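PDB 3I47: enoyl CoA hydratase/isomerase (Crotonase) from Legionella pneumophila subsp. pneumophila, which probably catalyses the reversible hydration of enoyl-CoA thioesters or a related isomerisation. Local coordinates for residues K24-D29 / H60-D66; A126-F132 / V168-A174; E243-G247 / I256-N260. One frame throughout, in Å; residues are numbered along the deposited sequence. Where two conformers were deposited one is given.

Contact 1: K24-D29 / H60-D66; sequences KHNAFD and HFSAGAD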
ATOM      1  N   LYS A  24      20.848   0.470   7.431  1.00 17.93           N
ATOM      2  CA  LYS A  24      20.203   1.716   7.850  1.00 17.68           C
ATOM      3  C   LYS A  24      18.733   1.505   8.233  1.00 16.42           C
ATOM      4  O   LYS A  24      18.005   2.471   8.464  1.00 15.78           O
ATOM      5  CB  LYS A  24      20.301   2.764   6.734  1.00 19.78           C
ATOM      6  CG  LYS A  24      21.732   3.138   6.334  1.00 25.62           C
ATOM      7  CD  LYS A  24      22.188   4.402   7.018  1.00 24.30           C
ATOM      8  CE  LYS A  24      23.630   4.747   6.643  1.00 26.41           C
ATOM      9  NZ  LYS A  24      23.833   4.907   5.166  1.00 27.48           N
ATOM     10  N   HIS A  25      18.307   0.244   8.305  1.00 16.00           N
ATOM     11  CA  HIS A  25      16.919  -0.104   8.673  1.00 16.55           C
ATOM     12  C   HIS A  25      15.881   0.595   7.798  1.00 14.83           C
ATOM     13  O   HIS A  25      14.791   0.971   8.275  1.00 14.73           O
ATOM     14  CB  HIS A  25      16.653   0.205  10.154  1.00 19.42           C
ATOM     15  CG  HIS A  25      17.529  -0.557  11.096  1.00 23.44           C
ATOM     16  ND1 HIS A  25      17.962  -0.033  12.295  1.00 23.16           N
ATOM     17  CD2 HIS A  25      18.047  -1.803  11.019  1.00 22.25           C
ATOM     18  CE1 HIS A  25      18.714  -0.927  12.915  1.00 23.54           C
ATOM     19  NE2 HIS A  25      18.779  -2.009  12.162  1.00 24.17           N
ATOM     20  N   ASN A  26      16.212   0.755   6.517  1.00 13.98           N
ATOM     21  CA  ASN A  26      15.294   1.362   5.548  1.00 13.31           C
ATOM     22  C   ASN A  26      14.804   2.744   5.947  1.00 13.47           C
ATOM     23  O   ASN A  26      13.685   3.140   5.618  1.00 13.48           O
ATOM     24  CB  ASN A  26      14.128   0.405   5.235  1.00 14.30           C
ATOM     25  CG  ASN A  26      14.605  -0.831   4.547  1.00 12.77           C
ATOM     26  OD1 ASN A  26      15.434  -0.744   3.626  1.00 14.51           O
ATOM     27  ND2 ASN A  26      14.109  -1.994   4.973  1.00 14.79           N
ATOM     28  N   ALA A  27      15.678   3.495   6.613  1.00 13.38           N
ATOM     29  CA  ALA A  27      15.344   4.864   6.994  1.00 13.66           C
ATOM     30  C   ALA A  27      15.174   5.709   5.736  1.00 13.99           C
ATOM     31  O   ALA A  27      15.979   5.618   4.798  1.00 15.24           O
ATOM     32  CB  ALA A  27      16.413   5.437   7.911  1.00 14.62           C
ATOM     33  N   PHE A  28      14.117   6.512   5.712  1.00 13.11           N
ATOM     34  CA  PHE A  28      13.706   7.238   4.504  1.00 13.61           C
ATOM     35  C   PHE A  28      14.557   8.465   4.187  1.00 13.71           C
ATOM     36  O   PHE A  28      14.975   9.218   5.082  1.00 13.85           O
ATOM     37  CB  PHE A  28      12.245   7.706   4.645  1.00 14.41           C
ATOM     38  CG  PHE A  28      11.200   6.651   4.317  1.00 15.09           C
ATOM     39  CD1 PHE A  28      11.526   5.300   4.184  1.00 15.15           C
ATOM     40  CD2 PHE A  28       9.870   7.039   4.172  1.00 15.55           C
ATOM     41  CE1 PHE A  28      10.521   4.335   3.894  1.00 16.10           C
ATOM     42  CE2 PHE A  28       8.877   6.096   3.873  1.00 15.87           C
ATOM     43  CZ  PHE A  28       9.204   4.757   3.738  1.00 15.29           C
ATOM     44  N   ASP A  29      14.817   8.666   2.901  1.00 12.57           N
ATOM     45  CA  ASP A  29      15.273   9.964   2.394  1.00 12.52           C
ATOM     46  C   ASP A  29      14.702  10.165   0.991  1.00 12.49           C
ATOM     47  O   ASP A  29      14.012   9.274   0.469  1.00 13.19           O
ATOM     48  CB  ASP A  29      16.810  10.117   2.451  1.00 13.36           C
ATOM     49  CG  ASP A  29      17.555   9.113   1.581  1.00 14.46           C
ATOM     50  OD1 ASP A  29      17.052   8.726   0.507  1.00 14.35           O
ATOM     51  OD2 ASP A  29      18.692   8.744   1.954  1.00 15.51           O
ATOM     52  N   HIS A  60      13.659  -4.167   9.926  1.00 15.79           N
ATOM     53  CA  HIS A  60      12.569  -3.184   9.988  1.00 15.19           C
ATOM     54  C   HIS A  60      12.072  -2.732   8.636  1.00 13.88           C
ATOM     55  O   HIS A  60      12.870  -2.433   7.743  1.00 14.61           O
ATOM     56  CB  HIS A  60      13.028  -1.935  10.753  1.00 15.62           C
ATOM     57  CG  HIS A  60      13.497  -2.227  12.137  1.00 16.59           C
ATOM     58  ND1 HIS A  60      12.665  -2.739  13.107  1.00 15.74           N
ATOM     59  CD2 HIS A  60      14.716  -2.105  12.710  1.00 16.73           C
ATOM     60  CE1 HIS A  60      13.345  -2.912  14.224  1.00 17.26           C
ATOM     61  NE2 HIS A  60      14.593  -2.533  14.012  1.00 16.68           N
ATOM     62  N   PHE A  61      10.753  -2.631   8.508  1.00 12.78           N
ATOM     63  CA  PHE A  61      10.136  -2.067   7.314  1.00 12.93           C
ATOM     64  C   PHE A  61      10.700  -0.661   7.047  1.00 13.29           C
ATOM     65  O   PHE A  61      11.189  -0.388   5.947  1.00 13.49           O
ATOM     66  CB  PHE A  61       8.619  -2.039   7.514  1.00 12.94           C
ATOM     67  CG  PHE A  61       7.837  -1.623   6.301  1.00 12.46           C
ATOM     68  CD1 PHE A  61       7.657  -2.504   5.238  1.00 12.86           C
ATOM     69  CD2 PHE A  61       7.243  -0.356   6.235  1.00 12.87           C
ATOM     70  CE1 PHE A  61       6.883  -2.148   4.110  1.00 13.25           C
ATOM     71  CE2 PHE A  61       6.483   0.014   5.109  1.00 13.47           C
ATOM     72  CZ  PHE A  61       6.306  -0.883   4.044  1.00 13.81           C
ATOM     73  N   SER A  62      10.592   0.225   8.035  1.00 13.29           N
ATOM     74  CA  SER A  62      11.330   1.496   8.023  1.00 13.74           C
ATOM     75  C   SER A  62      11.399   2.074   9.415  1.00 14.72           C
ATOM     76  O   SER A  62      10.368   2.429   9.983  1.00 15.06           O
ATOM     77  CB  SER A  62      10.711   2.526   7.072  1.00 13.90           C
ATOM     78  OG  SER A  62      11.454   3.746   7.162  1.00 15.06           O
ATOM     79  N   ALA A  63      12.613   2.174   9.953  1.00 14.24           N
ATOM     80  CA  ALA A  63      12.806   2.640  11.340  1.00 15.18           C
ATOM     81  C   ALA A  63      12.540   4.136  11.558  1.00 15.49           C
ATOM     82  O   ALA A  63      12.463   4.594  12.710  1.00 16.07           O
ATOM     83  CB  ALA A  63      14.204   2.274  11.828  1.00 16.49           C
ATOM     84  N   GLY A  64      12.379   4.892  10.475  1.00 15.18           N
ATOM     85  CA  GLY A  64      12.198   6.338  10.568  1.00 14.76           C
ATOM     86  C   GLY A  64      12.887   7.063   9.429  1.00 14.62           C
ATOM     87  O   GLY A  64      13.005   6.528   8.335  1.00 15.02           O
ATOM     88  N   ALA A  65      13.313   8.293   9.688  1.00 14.88           N
ATOM     89  CA  ALA A  65      13.982   9.108   8.672  1.00 14.94           C
ATOM     90  C   ALA A  65      15.481   8.910   8.778  1.00 14.74           C
ATOM     91  O   ALA A  65      16.024   8.748   9.876  1.00 15.59           O
ATOM     92  CB  ALA A  65      13.621  10.576   8.853  1.00 15.63           C
ATOM     93  N   ASP A  66      16.150   8.911   7.625  1.00 14.22           N
ATOM     94  CA  ASP A  66      17.603   8.798   7.579  1.00 14.82           C
ATOM     95  C   ASP A  66      18.271  10.011   8.237  1.00 15.10           C
ATOM     96  O   ASP A  66      17.877  11.150   7.992  1.00 15.12           O
ATOM     97  CB  ASP A  66      18.056   8.676   6.127  1.00 16.18           C
ATOM     98  CG  ASP A  66      19.556   8.523   6.008  1.00 17.95           C
ATOM     99  OD1 ASP A  66      20.254   9.560   5.930  1.00 18.16           O
ATOM    100  OD2 ASP A  66      20.040   7.367   6.020  1.00 18.46           O
TER
HETATM  101  O   HOH W   1      18.602   5.136   4.895  1.00 19.94           O
HETATM  102  O   HOH W   2      20.513  10.210   3.299  1.00 24.42           O
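His-60 turns the edge of its ring against one face of His-25, a T-shaped pair with planes at 89° in which His-60 CD2 lies 3.6 Å from His-25 CG. The flat amide of Asn-26 reaches His-60 O through ND2 (3.1 Å), somewhat out of its own plane, while OD1 accepts from Arg-21 N. Obliquely placed to the Phe-28 ring, Ser-62 OG sits 3.4 Å from CD1 of that ring and donates to Asn-26 O at 2.8 Å from above the carbonyl plane. Backbone bonds run alongside: Ala-63 N to His-25 O, then Phe-28 N to Gly-64 O and Asp-66 N to Phe-28 O, the last two forming a single bridge of Phe-28 with Ala-65. With CG trans to its own N (chi1 -179°), Asp-66 lies beside Asp-29, OD1 being 4.3 Å from Asp-29 OD2. One water donates to both carboxylates. Each aspartate also caps a helix, Asp-29 at Leu-32 N and Asp-66 at Trp-69 N, and Asp-29 salt-bridges Arg-21; these partners probably offset the repulsion. These bonds probably help to hold the shape of the Gly-Ala-Asp loop (64-66), which in crotonase relatives contributes a backbone N-H to the oxyanion hole.

Contact 2: A126-F132 / V168-A174; sequences ASTSARF and VFDATRA
Phe-132 and Phe-169 meet first through their backbones, as an antiparallel hydrogen-bonded pair: Phe-132 N to Phe-169 O is 2.8 Å and Phe-169 N to Phe-132 O is 2.9 Å. Next to them Arg-131 and Asp-170 form a non-hydrogen-bonded pair, and CA-H...O contacts fill in, with Val-168 CA 3.3 Å from Phe-132 O. Aromatic packing comes second. Phe-169 CG is wedged between its own N and carbonyl carbon (chi1 57°), which swings the ring under Phe-132, whose CB lies over the ring face 3.6 Å from its centroid, a CH-pi contact. The ring planes differ by 23°, but the centroids lie 5.6 Å apart, so there is little stacking between them, and Phe-132 instead puts CE1 3.6 Å from Ala-174 CB. Small apolar groups make the third class: Ala-171 CB rests against the CB atoms of Ala-126 and Ala-130, and comes within 3.3 Å of Ser-127 O in the type I turn 127-130. Edge strand 168-170, antiparallel to 131-133, runs straight into helix 171-176, capped where Asp-170 OD1 accepts from Arg-173 N; this small sheet, completed by 109-111, packs beside the larger sheet of the crotonase fold, Ala-171 touching Cys-183 of strand 182-184.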
ATOM      1  N   ALA A 126       0.927  -7.507   8.401  1.00 13.94           N
ATOM      2  CA  ALA A 126       1.986  -7.310   9.388  1.00 14.33           C
ATOM      3  C   ALA A 126       2.373  -8.621  10.048  1.00 15.00           C
ATOM      4  O   ALA A 126       1.516  -9.496  10.259  1.00 16.30           O
ATOM      5  CB  ALA A 126       1.540  -6.311  10.437  1.00 14.95           C
ATOM      6  N   SER A 127       3.655  -8.763  10.368  1.00 15.34           N
ATOM      7  CA  SER A 127       4.096  -9.835  11.250  1.00 15.19           C
ATOM      8  C   SER A 127       3.651  -9.488  12.677  1.00 15.35           C
ATOM      9  O   SER A 127       3.401  -8.317  12.999  1.00 15.47           O
ATOM     10  CB  SER A 127       5.620  -9.979  11.185  1.00 16.56           C
ATOM     11  OG  SER A 127       6.206  -8.768  11.595  1.00 24.78           O
ATOM     12  N   THR A 128       3.537 -10.502  13.529  1.00 16.41           N
ATOM     13  CA  THR A 128       3.052 -10.282  14.896  1.00 17.55           C
ATOM     14  C   THR A 128       3.951  -9.316  15.673  1.00 18.97           C
ATOM     15  O   THR A 128       3.480  -8.620  16.580  1.00 20.16           O
ATOM     16  CB  THR A 128       2.926 -11.612  15.679  1.00 18.79           C
ATOM     17  OG1 THR A 128       4.191 -12.273  15.708  1.00 27.72           O
ATOM     18  CG2 THR A 128       1.902 -12.527  15.023  1.00 27.01           C
ATOM     19  N   SER A 129       5.223  -9.261  15.301  1.00 18.74           N
ATOM     20  CA  SER A 129       6.194  -8.414  15.998  1.00 19.06           C
ATOM     21  C   SER A 129       6.309  -6.991  15.431  1.00 18.35           C
ATOM     22  O   SER A 129       7.095  -6.185  15.951  1.00 18.94           O
ATOM     23  CB  SER A 129       7.570  -9.096  16.028  1.00 19.63           C
ATOM     24  OG  SER A 129       7.546 -10.239  16.866  1.00 34.61           O
ATOM     25  N   ALA A 130       5.539  -6.672  14.385  1.00 16.32           N
ATOM     26  CA  ALA A 130       5.563  -5.328  13.775  1.00 15.28           C
ATOM     27  C   ALA A 130       5.073  -4.254  14.750  1.00 15.60           C
ATOM     28  O   ALA A 130       4.222  -4.526  15.600  1.00 15.49           O
ATOM     29  CB  ALA A 130       4.731  -5.296  12.496  1.00 15.60           C
ATOM     30  N   ARG A 131       5.648  -3.054  14.647  1.00 15.67           N
ATOM     31  CA  ARG A 131       5.222  -1.926  15.478  0.50 16.35           C
ATOM     32  C   ARG A 131       5.145  -0.682  14.619  1.00 15.46           C
ATOM     33  O   ARG A 131       5.874  -0.540  13.635  1.00 16.13           O
ATOM     34  CB  ARG A 131       6.167  -1.663  16.657  0.50 18.07           C
ATOM     35  CG  ARG A 131       6.424  -2.844  17.570  0.50 30.73           C
ATOM     36  CD  ARG A 131       7.844  -3.301  17.366  0.50 20.43           C
ATOM     37  NE  ARG A 131       8.739  -2.148  17.315  0.50 31.27           N
ATOM     38  CZ  ARG A 131      10.051  -2.207  17.110  0.50 21.19           C
ATOM     39  NH1 ARG A 131      10.760  -1.087  17.093  0.50 31.47           N
ATOM     40  NH2 ARG A 131      10.660  -3.373  16.944  0.50 31.53           N
ATOM     41  N   PHE A 132       4.234   0.216  14.984  1.00 13.78           N
ATOM     42  CA  PHE A 132       3.983   1.417  14.192  1.00 13.33           C
ATOM     43  C   PHE A 132       4.054   2.658  15.063  1.00 13.48           C
ATOM     44  O   PHE A 132       3.811   2.590  16.262  1.00 13.65           O
ATOM     45  CB  PHE A 132       2.579   1.339  13.576  1.00 13.33           C
ATOM     46  CG  PHE A 132       2.407   0.199  12.609  1.00 15.23           C
ATOM     47  CD1 PHE A 132       2.095  -1.075  13.077  1.00 14.89           C
ATOM     48  CD2 PHE A 132       2.545   0.413  11.234  1.00 14.52           C
ATOM     49  CE1 PHE A 132       1.933  -2.143  12.161  1.00 15.57           C
ATOM     50  CE2 PHE A 132       2.386  -0.638  10.323  1.00 15.47           C
ATOM     51  CZ  PHE A 132       2.067  -1.902  10.795  1.00 15.49           C
ATOM     52  N   VAL A 168       3.823   4.416  20.286  1.00 14.91           N
ATOM     53  CA  VAL A 168       4.069   3.213  19.490  1.00 14.80           C
ATOM     54  C   VAL A 168       2.895   2.269  19.692  1.00 16.12           C
ATOM     55  O   VAL A 168       2.426   2.081  20.817  1.00 18.01           O
ATOM     56  CB  VAL A 168       5.394   2.535  19.905  1.00 14.32           C
ATOM     57  CG1 VAL A 168       5.628   1.238  19.091  1.00 14.98           C
ATOM     58  CG2 VAL A 168       6.543   3.491  19.713  1.00 16.13           C
ATOM     59  N   PHE A 169       2.390   1.700  18.602  1.00 15.45           N
ATOM     60  CA  PHE A 169       1.319   0.717  18.696  1.00 15.73           C
ATOM     61  C   PHE A 169       1.691  -0.565  17.983  1.00 16.12           C
ATOM     62  O   PHE A 169       2.332  -0.533  16.927  1.00 17.13           O
ATOM     63  CB  PHE A 169      -0.053   1.274  18.265  1.00 15.32           C
ATOM     64  CG  PHE A 169      -0.113   1.844  16.859  1.00 13.61           C
ATOM     65  CD1 PHE A 169      -0.768   1.137  15.838  1.00 15.29           C
ATOM     66  CD2 PHE A 169       0.408   3.113  16.567  1.00 14.99           C
ATOM     67  CE1 PHE A 169      -0.875   1.665  14.544  1.00 14.08           C
ATOM     68  CE2 PHE A 169       0.309   3.658  15.279  1.00 14.01           C
ATOM     69  CZ  PHE A 169      -0.337   2.936  14.251  1.00 15.31           C
ATOM     70  N   ASP A 170       1.313  -1.693  18.582  1.00 15.79           N
ATOM     71  CA  ASP A 170       1.728  -2.994  18.056  1.00 16.55           C
ATOM     72  C   ASP A 170       0.873  -3.494  16.890  1.00 15.81           C
ATOM     73  O   ASP A 170      -0.074  -2.828  16.466  1.00 15.73           O
ATOM     74  CB  ASP A 170       1.885  -4.042  19.175  1.00 18.58           C
ATOM     75  CG  ASP A 170       0.574  -4.405  19.864  1.00 25.12           C
ATOM     76  OD1 ASP A 170      -0.515  -4.132  19.320  1.00 19.96           O
ATOM     77  OD2 ASP A 170       0.635  -4.990  20.978  1.00 21.38           O
ATOM     78  N   ALA A 171       1.252  -4.646  16.340  1.00 16.34           N
ATOM     79  CA  ALA A 171       0.589  -5.184  15.157  1.00 16.49           C
ATOM     80  C   ALA A 171      -0.864  -5.525  15.458  1.00 15.55           C
ATOM     81  O   ALA A 171      -1.731  -5.276  14.617  1.00 15.47           O
ATOM     82  CB  ALA A 171       1.331  -6.413  14.645  1.00 16.92           C
ATOM     83  N   THR A 172      -1.138  -6.062  16.652  1.00 16.37           N
ATOM     84  CA  THR A 172      -2.531  -6.340  17.060  1.00 16.36           C
ATOM     85  C   THR A 172      -3.391  -5.069  17.086  1.00 15.40           C
ATOM     86  O   THR A 172      -4.549  -5.068  16.625  1.00 16.00           O
ATOM     87  CB  THR A 172      -2.596  -7.070  18.419  1.00 17.51           C
ATOM     88  OG1 THR A 172      -1.902  -8.315  18.304  1.00 23.83           O
ATOM     89  CG2 THR A 172      -4.068  -7.343  18.829  1.00 22.78           C
ATOM     90  N   ARG A 173      -2.823  -3.983  17.603  1.00 15.22           N
ATOM     91  CA  ARG A 173      -3.505  -2.704  17.606  1.00 15.19           C
ATOM     92  C   ARG A 173      -3.702  -2.165  16.187  1.00 14.31           C
ATOM     93  O   ARG A 173      -4.783  -1.662  15.859  1.00 15.24           O
ATOM     94  CB  ARG A 173      -2.754  -1.691  18.477  1.00 16.12           C
ATOM     95  CG  ARG A 173      -3.556  -0.433  18.729  1.00 19.27           C
ATOM     96  CD  ARG A 173      -4.947  -0.828  19.246  1.00 17.87           C
ATOM     97  NE  ARG A 173      -5.699   0.296  19.780  1.00 20.02           N
ATOM     98  CZ  ARG A 173      -7.011   0.447  19.621  1.00 18.32           C
ATOM     99  NH1 ARG A 173      -7.717  -0.418  18.897  1.00 19.39           N
ATOM    100  NH2 ARG A 173      -7.615   1.484  20.178  1.00 20.04           N
ATOM    101  N   ALA A 174      -2.669  -2.268  15.346  1.00 13.91           N
ATOM    102  CA  ALA A 174      -2.809  -1.846  13.954  1.00 13.49           C
ATOM    103  C   ALA A 174      -3.905  -2.632  13.235  1.00 12.92           C
ATOM    104  O   ALA A 174      -4.648  -2.074  12.436  1.00 13.11           O
ATOM    105  CB  ALA A 174      -1.480  -1.954  13.212  1.00 14.07           C
TER

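Contact 3: E243-G247 / I256-N260; sequences EGQEG and IPNWN
Two torsions bring Glu-246 and Trp-259 into place. A bend at chi2 (68°) curls Glu-246 so that its carboxylate lies stacked on the amide of Asn-258, the planes only 5° apart, and a chi1 of 61° sends the indole of Trp-259 toward the helix. From the same carboxylate OE2 accepts Asn-258 N at 2.7 Å, met on its anti side and out of its plane, in a rather bent bond. A water donates to OE2 as well, and its other hydrogen goes to Ile-256 O. The indole presents its six-membered edge to the helix backbone. Trp-259 CH2 lies 3.5 Å from Gly-247 CA, a residue with no side chain to hold that edge off, and Trp-259 CZ3 lies 3.6 Å from Glu-243 O. Pro-257 CB, of the same segment, sits over one face of the indole near its rim, and Glu-243 CG stands 3.9 Å from Trp-259 CE3. Beyond the two segments, Trp-259 NE1 donates to Asn-202 O, and the Glu-243 carboxylate forms a salt bridge with Lys-238. The chemistry implies a carboxylate, probably ionised, that ties segment 256-260 back onto helix 242-253, the type I turn through Asn-258 N and the residue before it through a shared water.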
ATOM      1  N   GLU A 243     -14.853 -11.252 -20.368  1.00 15.87           N
ATOM      2  CA  GLU A 243     -14.336 -11.854 -19.143  1.00 15.42           C
ATOM      3  C   GLU A 243     -15.430 -12.488 -18.274  1.00 15.45           C
ATOM      4  O   GLU A 243     -15.242 -13.584 -17.735  1.00 15.52           O
ATOM      5  CB  GLU A 243     -13.541 -10.829 -18.333  1.00 15.60           C
ATOM      6  CG  GLU A 243     -12.823 -11.432 -17.152  1.00 16.43           C
ATOM      7  CD  GLU A 243     -12.134 -10.383 -16.326  1.00 16.04           C
ATOM      8  OE1 GLU A 243     -12.828  -9.730 -15.519  1.00 16.47           O
ATOM      9  OE2 GLU A 243     -10.902 -10.219 -16.472  1.00 16.60           O
ATOM     10  N   GLY A 244     -16.565 -11.799 -18.147  1.00 15.65           N
ATOM     11  CA  GLY A 244     -17.690 -12.315 -17.367  1.00 14.80           C
ATOM     12  C   GLY A 244     -18.250 -13.578 -18.009  1.00 15.18           C
ATOM     13  O   GLY A 244     -18.537 -14.564 -17.330  1.00 15.31           O
ATOM     14  N   GLN A 245     -18.374 -13.563 -19.335  1.00 15.71           N
ATOM     15  CA  GLN A 245     -18.854 -14.741 -20.043  1.00 16.18           C
ATOM     16  C   GLN A 245     -17.902 -15.928 -19.910  1.00 16.76           C
ATOM     17  O   GLN A 245     -18.342 -17.063 -19.731  1.00 17.39           O
ATOM     18  CB  GLN A 245     -19.124 -14.414 -21.517  1.00 16.13           C
ATOM     19  CG  GLN A 245     -20.379 -13.597 -21.705  1.00 16.87           C
ATOM     20  CD  GLN A 245     -21.641 -14.428 -21.473  1.00 16.90           C
ATOM     21  OE1 GLN A 245     -21.840 -15.467 -22.115  1.00 17.42           O
ATOM     22  NE2 GLN A 245     -22.502 -13.973 -20.553  1.00 16.31           N
ATOM     23  N   GLU A 246     -16.600 -15.654 -19.980  1.00 16.82           N
ATOM     24  CA  GLU A 246     -15.588 -16.681 -19.777  1.00 17.72           C
ATOM     25  C   GLU A 246     -15.652 -17.245 -18.368  1.00 17.20           C
ATOM     26  O   GLU A 246     -15.586 -18.452 -18.175  1.00 17.32           O
ATOM     27  CB  GLU A 246     -14.190 -16.132 -20.094  1.00 19.15           C
ATOM     28  CG  GLU A 246     -13.030 -17.003 -19.623  1.00 25.96           C
ATOM     29  CD  GLU A 246     -12.894 -18.327 -20.363  1.00 21.29           C
ATOM     30  OE1 GLU A 246     -13.586 -18.560 -21.391  1.00 26.53           O
ATOM     31  OE2 GLU A 246     -12.078 -19.154 -19.905  1.00 26.42           O
ATOM     32  N   GLY A 247     -15.809 -16.363 -17.380  1.00 16.93           N
ATOM     33  CA  GLY A 247     -15.844 -16.792 -16.001  1.00 16.81           C
ATOM     34  C   GLY A 247     -17.040 -17.668 -15.701  1.00 17.07           C
ATOM     35  O   GLY A 247     -16.929 -18.668 -14.996  1.00 17.66           O
ATOM     36  N   ILE A 256     -10.867 -24.397 -16.159  1.00 32.03           N
ATOM     37  CA  ILE A 256     -10.018 -23.276 -15.746  1.00 31.58           C
ATOM     38  C   ILE A 256     -10.263 -22.056 -16.641  1.00 30.63           C
ATOM     39  O   ILE A 256     -10.183 -22.155 -17.864  1.00 30.47           O
ATOM     40  CB  ILE A 256      -8.501 -23.667 -15.731  1.00 32.31           C
ATOM     41  CG1 ILE A 256      -8.256 -24.908 -14.852  1.00 38.40           C
ATOM     42  CG2 ILE A 256      -7.618 -22.484 -15.302  1.00 38.22           C
ATOM     43  CD1 ILE A 256      -8.764 -24.803 -13.398  1.00 33.15           C
ATOM     44  N   PRO A 257     -10.587 -20.896 -16.032  1.00 29.87           N
ATOM     45  CA  PRO A 257     -10.793 -19.676 -16.822  1.00 29.17           C
ATOM     46  C   PRO A 257      -9.525 -19.218 -17.547  1.00 29.18           C
ATOM     47  O   PRO A 257      -8.414 -19.434 -17.045  1.00 28.79           O
ATOM     48  CB  PRO A 257     -11.224 -18.643 -15.773  1.00 29.28           C
ATOM     49  CG  PRO A 257     -10.837 -19.229 -14.447  1.00 33.34           C
ATOM     50  CD  PRO A 257     -10.933 -20.703 -14.613  1.00 29.83           C
ATOM     51  N   ASN A 258      -9.697 -18.579 -18.705  1.00 29.61           N
ATOM     52  CA  ASN A 258      -8.563 -18.275 -19.593  1.00 30.17           C
ATOM     53  C   ASN A 258      -7.605 -17.184 -19.115  1.00 29.59           C
ATOM     54  O   ASN A 258      -6.519 -17.016 -19.679  1.00 29.91           O
ATOM     55  CB  ASN A 258      -9.017 -18.025 -21.045  1.00 31.47           C
ATOM     56  CG  ASN A 258      -9.881 -16.769 -21.213  1.00 31.22           C
ATOM     57  OD1 ASN A 258     -10.618 -16.658 -22.198  1.00 32.88           O
ATOM     58  ND2 ASN A 258      -9.791 -15.827 -20.280  1.00 32.07           N
ATOM     59  N   TRP A 259      -8.001 -16.449 -18.078  1.00 28.28           N
ATOM     60  CA  TRP A 259      -7.129 -15.432 -17.504  1.00 27.47           C
ATOM     61  C   TRP A 259      -6.025 -16.045 -16.652  1.00 28.81           C
ATOM     62  O   TRP A 259      -5.079 -15.353 -16.264  1.00 28.92           O
ATOM     63  CB  TRP A 259      -7.923 -14.377 -16.723  1.00 25.23           C
ATOM     64  CG  TRP A 259      -8.716 -14.891 -15.549  1.00 22.95           C
ATOM     65  CD1 TRP A 259      -8.232 -15.229 -14.322  1.00 23.81           C
ATOM     66  CD2 TRP A 259     -10.136 -15.086 -15.488  1.00 23.61           C
ATOM     67  NE1 TRP A 259      -9.254 -15.634 -13.499  1.00 23.03           N
ATOM     68  CE2 TRP A 259     -10.435 -15.558 -14.188  1.00 23.16           C
ATOM     69  CE3 TRP A 259     -11.182 -14.911 -16.405  1.00 23.12           C
ATOM     70  CZ2 TRP A 259     -11.738 -15.860 -13.776  1.00 23.39           C
ATOM     71  CZ3 TRP A 259     -12.478 -15.210 -15.996  1.00 23.16           C
ATOM     72  CH2 TRP A 259     -12.742 -15.679 -14.691  1.00 23.00           C
ATOM     73  N   ASN A 260      -6.153 -17.341 -16.363  1.00 29.66           N
ATOM     74  CA  ASN A 260      -5.100 -18.105 -15.686  1.00 30.86           C
ATOM     75  C   ASN A 260      -4.430 -19.121 -16.612  1.00 31.47           C
ATOM     76  O   ASN A 260      -4.977 -19.468 -17.661  1.00 32.29           O
ATOM     77  CB  ASN A 260      -5.654 -18.808 -14.444  1.00 31.24           C
ATOM     78  CG  ASN A 260      -6.019 -17.834 -13.332  1.00 26.11           C
ATOM     79  OD1 ASN A 260      -6.897 -18.121 -12.511  1.00 31.75           O
ATOM     80  ND2 ASN A 260      -5.364 -16.678 -13.309  1.00 31.35           N
TER
HETATM   81  O   HOH W   3     -12.020 -21.812 -19.829  1.00 36.76           O

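How the contacts relate
The three contacts follow one another along the chain, each closing before the next opens, and all belong to the one crotonase-like chain fold. Contacts 1 and 2 are neighbours, their centres 16 Å apart, and they touch where His-60 CE1 packs 3.8 Å from Arg-131 NH2. Strand 109-111 joins them further: Ala-109 N donates to His-60 ND1, while the same strand pairs with Arg-131 through Ala-110. Contact 3 is remote, its centre 42 Å from that of contact 1 and 38 Å from that of contact 2, with nearest atoms still about 26 and 24 Å away. By family analogy the active site probably borders 60-66, so within this chain contact 3 is probably far from it, a surface contact between the last helix and the C-terminal segment.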